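Local atomic coordinates of putative methylase (PDB entry 3LDU), a protein that probably transfers methyl groups to guanine bases of ribosomal RNA, and binds GTP in its methyltransferase domain. Residues A[63-66]-A[67-70]; A[78-81]-A[82-85]; A[148-151]-A[152-155]; A[245-248]-A[249-253]. All blocks are in the same frame, centred on the assembly; numbering follows the deposited sequence.

Contact 1. Residues A[63-66]-A[67-70]; sequences HLKI and AEFE
Lys-65 and Glu-68 join in a salt bridge along a single strand, three residues apart, because a classic beta bulge at Ile-66 and Ala-67 lies between them. Both bulge residues face Ile-156 of the neighbouring strand 153-159, and Ile-66 has a helix-like psi of -45°. With the extra residue taken up there, the side chains of Lys-65 and Glu-68 come to the same side of the strand. The Lys-65 chain is fully extended, its CG anti to the backbone N (chi1 -168°), and runs forward along the strand until NZ stands 2.8 Å from Glu-68 OE2. The ammonium arrives on the anti side of that oxygen, 28° out of the carboxylate plane, while Lys-65 CE rests 3.8 Å from Glu-68 CB. On the bulge itself the apolar touch is slight, Ile-66 CG2 lying 4.4 Å from Ala-67 CB. Ile-66 reaches Trp-86 and Tyr-89, and Ala-67 meets Ile-84. Lys-34 forms a second, long and weak ion pair with Glu-68 OE2. Two lysines therefore approach one carboxylate oxygen, which would probably favour the charged form of Glu-68, and the close pair with Lys-65 ties together the strand segments before and after the bulge.

Contact 2. Residues A[78-81]-A[82-85]; sequences FENT and KRIN
Phe-78 and Lys-82, one helical turn apart, make the apolar part of this contact: the lysine chain runs beside the ring and points the same way, with Lys-82 CD 3.8 Å from Phe-78 CZ. Both side chains leave with CG anti to the backbone N, and the lysine stays extended to the ammonium, which forms a salt bridge with Glu-124. Backbone hydrogen bonds mark the last turn of the helix. Lys-82 N to Phe-78 O is regular and fairly straight (2.9 Å, 161°), Arg-83 N to Glu-79 O is longer at 3.2 Å, and Ile-84 N turns to Thr-81 O, three residues back, at 3.3 Å. Polar packing involves Arg-83, whose CG sits between its backbone N and carbonyl carbon (chi1 53°). A further bend at chi2 folds the chain back over the helix end, laying one face of the guanidinium over the carbonyl oxygen of Asn-80. NE is 2.8 Å from Asn-80 O, but the angle is too poor for a hydrogen bond. In the THUMP domain this end of helix 74-82 lies between two elements: Phe-78 and Thr-81 pack on helix 111-129, while Asn-80, Thr-81, Arg-83 and Ile-84 touch strand 63-70.

Contact 3. Residues A[148-151]-A[152-155]; sequences FIHK and DKVT
Lys-153 folds back over the turn towards His-150, its side chain bent at chi3 (-86°) and chi4. CE thereby comes 3.0 Å from the carbonyl oxygen of His-150, and NZ lies near the plane of the imidazole, at its edge. The histidine points the same way, CG anti to its own N (chi1 178°), with Lys-151 CG over one face, 3.7 Å from the ring plane and nearer its border than its centre. Lys-151 CB in turn meets Lys-153 CE at 3.8 Å, leaving three neighbouring side chains gathered at the turn. The backbone beneath is a beta hairpin of strands 145-150 and 153-159, in the THUMP domain, closed by a two-residue loop with a type I' turn from His-150 to Lys-153; Lys-151 and Asp-152 take the positive phi values of that turn. His-150 and Lys-153 form a hydrogen-bonded antiparallel pair, as do Phe-148 and Thr-155, whose Thr-155 N to Phe-148 O bond is 2.7 Å. Between them, the non-hydrogen-bonded pair Ile-149 and Val-154 projects from the other face of the sheet, side by side, with Ile-149 CG1 3.9 Å from Val-154 CG2. Partners outside the hairpin hold the Asp-152 carboxylate: OD1 accepts a hydrogen bond from Lys-107 N and OD2 forms a salt bridge with Lys-72.

Contact 4. Residues A[245-248]-A[249-253]; sequences RKDA and FNKID
Asp-247 carries its carboxylate anti to the backbone N (chi1 178°), while Lys-251, CG anti to the carbonyl carbon, bends at chi2 (-113°) and again at chi4 to bring its ammonium back to it. The result is an i to i+4 salt bridge on the last turn of helix 238-251, in the Rossmann-like methyltransferase domain. NZ of Lys-251 lies 3.0 Å from OD1 of Asp-247, which accepts through its syn lone pair, on the side of the second oxygen. Lower down the same side chain, Lys-251 CG lies 3.1 Å from the backbone O of Asp-247. A bound glycerol, probably from the crystallisation liquor, sits about 3 Å from the lysine side chain. Beneath the side chains, the i to i+4 bonds from Phe-249 N to Arg-245 O (3.0 Å) and from Asn-250 N to Lys-246 O (3.1 Å) are regular. The pattern then frays: Lys-251 N is divided between a weak bond to Asp-247 O and one to Ala-248 O, which it meets from above the carbonyl plane. Ala-248, on the buried side of the turn, packs against Met-54 and Trp-55 of helix 48-55 and against Leu-224, which Ile-252 also touches. Arg-245 takes no part in the salt bridge; its guanidinium is held by Glu-231 and the backbone O of Arg-226. Asn-250 OD1 lies 3.2 Å from the backbone O of Lys-246; both are acceptors, so this is a contact and not a hydrogen bond.

How the contacts relate
Contacts 1, 2 and 3 cluster in one region, whereas contact 4 lies in the methyltransferase domain, its centre about 32 to 41 Å from theirs. Contacts 1 and 3 share a sheet: strands 63-70 and 153-159 are neighbours, with a probable hydrogen bond between Phe-69 O and Val-154 N (2.7 Å). Contact 2 packs on contact 1 through Ile-84 and Ala-67, its nearest atoms about 6 Å from contact 3. Surface contacts 1 and 4 each carry a lysine-carboxylate pair, spaced i to i+3 across a bulge and i to i+4 on a helix. Backbone hydrogen bonds join the segments of contacts 2, 3 and 4 but not 1; contacts 2 and 3, partly buried, add apolar side-chain contacts without an internal salt bridge.

Contact 1. Residues A[63-66]-A[67-70]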
# COMPACT_ATOMS: atom_id res chain seq x y z
N HIS A 63 10.43 -3.98 -4.99
CA HIS A 63 11.86 -4.31 -4.96
C HIS A 63 12.24 -5.20 -6.13
O HIS A 63 11.52 -6.12 -6.50
CB HIS A 63 12.19 -5.09 -3.68
CG HIS A 63 12.01 -4.30 -2.42
ND1 HIS A 63 13.05 -3.62 -1.82
CD2 HIS A 63 10.92 -4.09 -1.64
CE1 HIS A 63 12.61 -3.02 -0.73
NE2 HIS A 63 11.32 -3.30 -0.60
N LEU A 64 13.42 -4.94 -6.68
CA LEU A 64 14.01 -5.83 -7.67
C LEU A 64 14.89 -6.84 -6.92
O LEU A 64 15.87 -6.46 -6.28
CB LEU A 64 14.85 -5.03 -8.67
CG LEU A 64 15.67 -5.88 -9.64
CD1 LEU A 64 14.76 -6.74 -10.52
CD2 LEU A 64 16.56 -4.99 -10.49
N LYS A 65 14.53 -8.12 -6.98
CA LYS A 65 15.28 -9.14 -6.25
C LYS A 65 16.59 -9.43 -6.97
O LYS A 65 16.60 -9.68 -8.18
CB LYS A 65 14.49 -10.42 -6.14
CG LYS A 65 15.07 -11.42 -5.16
CD LYS A 65 14.20 -12.66 -5.09
CE LYS A 65 14.79 -13.70 -4.16
NZ LYS A 65 13.88 -14.88 -4.03
N ILE A 66 17.70 -9.38 -6.23
CA ILE A 66 19.02 -9.66 -6.80
C ILE A 66 19.51 -11.06 -6.45
O ILE A 66 20.04 -11.79 -7.30
CB ILE A 66 20.08 -8.63 -6.31
CG1 ILE A 66 19.62 -7.21 -6.62
CG2 ILE A 66 21.44 -8.89 -6.96
CD1 ILE A 66 19.39 -6.95 -8.10
N ALA A 67 19.36 -11.44 -5.20
CA ALA A 67 19.94 -12.70 -4.74
C ALA A 67 19.25 -13.19 -3.48
O ALA A 67 18.71 -12.40 -2.71
CB ALA A 67 21.42 -12.52 -4.48
N GLU A 68 19.29 -14.50 -3.28
CA GLU A 68 18.85 -15.09 -2.03
C GLU A 68 19.79 -16.24 -1.69
O GLU A 68 20.12 -17.06 -2.55
CB GLU A 68 17.40 -15.57 -2.11
CG GLU A 68 16.92 -16.32 -0.88
CD GLU A 68 15.43 -16.60 -0.90
OE1 GLU A 68 14.87 -16.94 0.16
OE2 GLU A 68 14.81 -16.48 -1.99
N PHE A 69 20.27 -16.27 -0.45
CA PHE A 69 21.20 -17.29 -0.01
C PHE A 69 21.19 -17.38 1.50
O PHE A 69 20.72 -16.48 2.18
CB PHE A 69 22.62 -16.98 -0.50
CG PHE A 69 23.09 -15.58 -0.15
CD1 PHE A 69 23.55 -15.28 1.12
CD2 PHE A 69 23.08 -14.57 -1.11
CE1 PHE A 69 23.99 -13.99 1.44
CE2 PHE A 69 23.51 -13.29 -0.80
CZ PHE A 69 23.97 -13.00 0.48
N GLU A 70 21.71 -18.48 2.03
CA GLU A 70 21.84 -18.62 3.47
C GLU A 70 23.12 -17.93 3.94
O GLU A 70 24.14 -17.99 3.26
CB GLU A 70 21.87 -20.10 3.84
CG GLU A 70 21.95 -20.35 5.32
CD GLU A 70 21.80 -21.80 5.65
OE1 GLU A 70 22.82 -22.44 5.99
OE2 GLU A 70 20.66 -22.31 5.54

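Contact 2. Residues A[78-81]-A[82-85]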
# COMPACT_ATOMS: atom_id res chain seq x y z
N PHE A 78 29.43 -11.82 3.65
CA PHE A 78 30.39 -11.13 2.79
C PHE A 78 30.72 -11.91 1.52
O PHE A 78 30.60 -11.40 0.41
CB PHE A 78 31.68 -10.80 3.55
CG PHE A 78 32.70 -10.11 2.70
CD1 PHE A 78 32.58 -8.76 2.39
CD2 PHE A 78 33.78 -10.81 2.18
CE1 PHE A 78 33.51 -8.12 1.60
CE2 PHE A 78 34.72 -10.18 1.38
CZ PHE A 78 34.60 -8.83 1.10
N GLU A 79 31.15 -13.16 1.68
CA GLU A 79 31.52 -13.96 0.52
C GLU A 79 30.38 -14.12 -0.48
O GLU A 79 30.58 -13.99 -1.69
CB GLU A 79 32.07 -15.33 0.94
CG GLU A 79 33.44 -15.24 1.62
CD GLU A 79 34.55 -14.76 0.68
OE1 GLU A 79 34.50 -15.10 -0.52
OE2 GLU A 79 35.46 -14.03 1.14
N ASN A 80 29.17 -14.38 0.01
CA ASN A 80 28.04 -14.56 -0.89
C ASN A 80 27.62 -13.27 -1.59
O ASN A 80 27.18 -13.28 -2.74
CB ASN A 80 26.85 -15.20 -0.16
CG ASN A 80 27.13 -16.63 0.25
OD1 ASN A 80 27.99 -17.29 -0.33
ND2 ASN A 80 26.43 -17.11 1.26
N THR A 81 27.75 -12.14 -0.89
CA THR A 81 27.34 -10.87 -1.47
C THR A 81 28.38 -10.44 -2.51
O THR A 81 28.03 -9.94 -3.59
CB THR A 81 27.22 -9.79 -0.39
OG1 THR A 81 26.24 -10.20 0.58
CG2 THR A 81 26.81 -8.46 -1.02
N LYS A 82 29.65 -10.64 -2.18
CA LYS A 82 30.74 -10.23 -3.05
C LYS A 82 30.74 -10.99 -4.37
O LYS A 82 31.09 -10.42 -5.42
CB LYS A 82 32.09 -10.42 -2.33
CG LYS A 82 33.28 -9.98 -3.19
CD LYS A 82 34.60 -10.08 -2.45
CE LYS A 82 35.76 -9.78 -3.40
NZ LYS A 82 37.08 -9.87 -2.73
N ARG A 83 30.35 -12.26 -4.34
CA ARG A 83 30.39 -13.09 -5.55
C ARG A 83 29.31 -12.73 -6.56
O ARG A 83 29.40 -13.12 -7.72
CB ARG A 83 30.33 -14.59 -5.21
CG ARG A 83 29.17 -15.01 -4.32
CD ARG A 83 27.83 -15.08 -5.05
NE ARG A 83 26.78 -15.66 -4.20
CZ ARG A 83 25.48 -15.67 -4.51
NH1 ARG A 83 25.06 -15.14 -5.65
NH2 ARG A 83 24.61 -16.22 -3.67
N ILE A 84 28.29 -12.00 -6.13
CA ILE A 84 27.27 -11.50 -7.05
C ILE A 84 27.95 -10.56 -8.04
O ILE A 84 28.86 -9.83 -7.66
CB ILE A 84 26.17 -10.75 -6.28
CG1 ILE A 84 25.44 -11.71 -5.34
CG2 ILE A 84 25.20 -10.05 -7.24
CD1 ILE A 84 24.57 -11.00 -4.34
N ASN A 85 27.52 -10.58 -9.30
CA ASN A 85 28.08 -9.67 -10.29
C ASN A 85 27.36 -8.34 -10.21
O ASN A 85 26.41 -8.08 -10.95
CB ASN A 85 27.98 -10.25 -11.71
CG ASN A 85 28.64 -9.35 -12.75
OD1 ASN A 85 28.42 -9.50 -13.95
ND2 ASN A 85 29.46 -8.41 -12.29

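Contact 3. Residues A[148-151]-A[152-155]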
# COMPACT_ATOMS: atom_id res chain seq x y z
N PHE A 148 17.23 -8.29 3.64
CA PHE A 148 16.20 -8.87 4.50
C PHE A 148 16.67 -10.27 4.89
O PHE A 148 16.94 -11.10 4.01
CB PHE A 148 14.88 -8.94 3.74
CG PHE A 148 13.76 -9.58 4.51
CD1 PHE A 148 13.02 -8.84 5.42
CD2 PHE A 148 13.42 -10.91 4.29
CE1 PHE A 148 11.98 -9.42 6.13
CE2 PHE A 148 12.37 -11.49 4.99
CZ PHE A 148 11.66 -10.75 5.91
N ILE A 149 16.79 -10.54 6.19
CA ILE A 149 17.21 -11.85 6.66
C ILE A 149 16.13 -12.47 7.53
O ILE A 149 15.65 -11.86 8.48
CB ILE A 149 18.54 -11.78 7.43
CG1 ILE A 149 19.56 -10.89 6.68
CG2 ILE A 149 19.13 -13.19 7.62
CD1 ILE A 149 20.94 -10.80 7.34
N HIS A 150 15.72 -13.69 7.17
CA HIS A 150 14.68 -14.37 7.92
C HIS A 150 15.10 -15.81 8.09
O HIS A 150 15.36 -16.51 7.11
CB HIS A 150 13.34 -14.27 7.19
CG HIS A 150 12.23 -14.98 7.89
ND1 HIS A 150 11.55 -14.44 8.95
CD2 HIS A 150 11.70 -16.21 7.69
CE1 HIS A 150 10.63 -15.29 9.37
NE2 HIS A 150 10.70 -16.38 8.62
N LYS A 151 15.22 -16.24 9.34
CA LYS A 151 15.70 -17.58 9.64
C LYS A 151 16.97 -17.91 8.84
O LYS A 151 17.10 -19.00 8.28
CB LYS A 151 14.60 -18.61 9.36
CG LYS A 151 13.40 -18.44 10.30
CD LYS A 151 12.36 -19.53 10.12
CE LYS A 151 11.08 -19.16 10.86
NZ LYS A 151 10.01 -20.20 10.70
N ASP A 152 17.87 -16.94 8.80
CA ASP A 152 19.19 -17.08 8.16
C ASP A 152 19.18 -17.07 6.62
O ASP A 152 20.23 -17.21 6.01
CB ASP A 152 19.91 -18.32 8.67
CG ASP A 152 20.09 -18.31 10.17
OD1 ASP A 152 20.33 -17.22 10.72
OD2 ASP A 152 19.99 -19.39 10.79
N LYS A 153 18.02 -16.87 6.01
CA LYS A 153 17.96 -16.74 4.56
C LYS A 153 18.02 -15.24 4.24
O LYS A 153 17.18 -14.47 4.68
CB LYS A 153 16.67 -17.34 3.98
CG LYS A 153 16.37 -18.77 4.47
CD LYS A 153 14.87 -19.11 4.34
CE LYS A 153 14.05 -18.67 5.58
NZ LYS A 153 12.95 -17.67 5.31
N VAL A 154 19.04 -14.85 3.48
CA VAL A 154 19.25 -13.45 3.15
C VAL A 154 18.66 -13.18 1.78
O VAL A 154 18.89 -13.93 0.84
CB VAL A 154 20.76 -13.15 3.08
CG1 VAL A 154 21.00 -11.69 2.67
CG2 VAL A 154 21.44 -13.48 4.42
N THR A 155 17.87 -12.12 1.67
CA THR A 155 17.41 -11.66 0.37
C THR A 155 17.97 -10.27 0.16
O THR A 155 17.80 -9.40 1.00
CB THR A 155 15.88 -11.62 0.28
OG1 THR A 155 15.35 -12.95 0.37
CG2 THR A 155 15.46 -11.01 -1.05

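Contact 4. Residues A[245-248]-A[249-253]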
# COMPACT_ATOMS: atom_id res chain seq x y z
N ARG A 245 3.57 5.31 -18.27
CA ARG A 245 2.85 6.50 -17.80
C ARG A 245 1.80 7.00 -18.79
O ARG A 245 0.70 7.37 -18.39
CB ARG A 245 3.81 7.65 -17.51
CG ARG A 245 4.50 7.54 -16.19
CD ARG A 245 4.94 8.90 -15.69
NE ARG A 245 5.81 8.73 -14.54
CZ ARG A 245 5.40 8.83 -13.28
NH1 ARG A 245 4.14 9.13 -12.99
NH2 ARG A 245 6.28 8.64 -12.30
N LYS A 246 2.17 7.07 -20.06
CA LYS A 246 1.23 7.52 -21.08
C LYS A 246 0.03 6.57 -21.16
O LYS A 246 -1.11 7.00 -21.31
CB LYS A 246 1.90 7.63 -22.45
CG LYS A 246 1.12 8.46 -23.45
CD LYS A 246 1.11 9.94 -23.06
CE LYS A 246 2.50 10.56 -23.22
NZ LYS A 246 2.50 12.03 -22.97
N ASP A 247 0.32 5.27 -21.08
CA ASP A 247 -0.71 4.24 -21.10
C ASP A 247 -1.66 4.46 -19.92
O ASP A 247 -2.88 4.39 -20.08
CB ASP A 247 -0.07 2.85 -21.00
CG ASP A 247 -1.08 1.73 -20.96
OD1 ASP A 247 -1.94 1.65 -21.87
OD2 ASP A 247 -1.02 0.91 -20.02
N ALA A 248 -1.10 4.73 -18.75
CA ALA A 248 -1.93 4.93 -17.56
C ALA A 248 -2.82 6.15 -17.71
O ALA A 248 -4.00 6.12 -17.34
CB ALA A 248 -1.09 5.03 -16.29
N PHE A 249 -2.28 7.23 -18.27
CA PHE A 249 -3.10 8.42 -18.50
C PHE A 249 -4.29 8.10 -19.41
O PHE A 249 -5.42 8.54 -19.16
CB PHE A 249 -2.26 9.56 -19.07
CG PHE A 249 -3.05 10.80 -19.32
CD1 PHE A 249 -3.43 11.62 -18.27
CD2 PHE A 249 -3.44 11.15 -20.61
CE1 PHE A 249 -4.17 12.77 -18.50
CE2 PHE A 249 -4.18 12.29 -20.84
CZ PHE A 249 -4.54 13.10 -19.79
N ASN A 250 -4.03 7.33 -20.46
CA ASN A 250 -5.03 6.98 -21.46
C ASN A 250 -6.09 6.01 -20.92
O ASN A 250 -7.18 5.90 -21.49
CB ASN A 250 -4.37 6.39 -22.70
CG ASN A 250 -3.57 7.42 -23.49
OD1 ASN A 250 -2.57 7.09 -24.13
ND2 ASN A 250 -4.01 8.68 -23.46
N LYS A 251 -5.77 5.32 -19.84
CA LYS A 251 -6.67 4.33 -19.27
C LYS A 251 -7.66 4.93 -18.28
O LYS A 251 -8.59 4.25 -17.84
CB LYS A 251 -5.90 3.20 -18.60
CG LYS A 251 -5.12 2.31 -19.56
CD LYS A 251 -5.70 0.90 -19.61
CE LYS A 251 -4.67 -0.12 -20.08
NZ LYS A 251 -4.38 -0.06 -21.54
N ILE A 252 -7.48 6.20 -17.92
CA ILE A 252 -8.44 6.88 -17.05
C ILE A 252 -9.81 6.91 -17.70
O ILE A 252 -9.94 7.31 -18.86
CB ILE A 252 -8.02 8.32 -16.73
CG1 ILE A 252 -6.75 8.33 -15.86
CG2 ILE A 252 -9.14 9.05 -16.01
CD1 ILE A 252 -6.32 9.72 -15.44
N ASP A 253 -10.83 6.48 -16.96
CA ASP A 253 -12.19 6.46 -17.48
C ASP A 253 -12.79 7.85 -17.38
O ASP A 253 -13.25 8.27 -16.32
CB ASP A 253 -13.02 5.43 -16.71
CG ASP A 253 -14.42 5.28 -17.28
OD1 ASP A 253 -14.87 6.17 -18.03
OD2 ASP A 253 -15.08 4.26 -16.96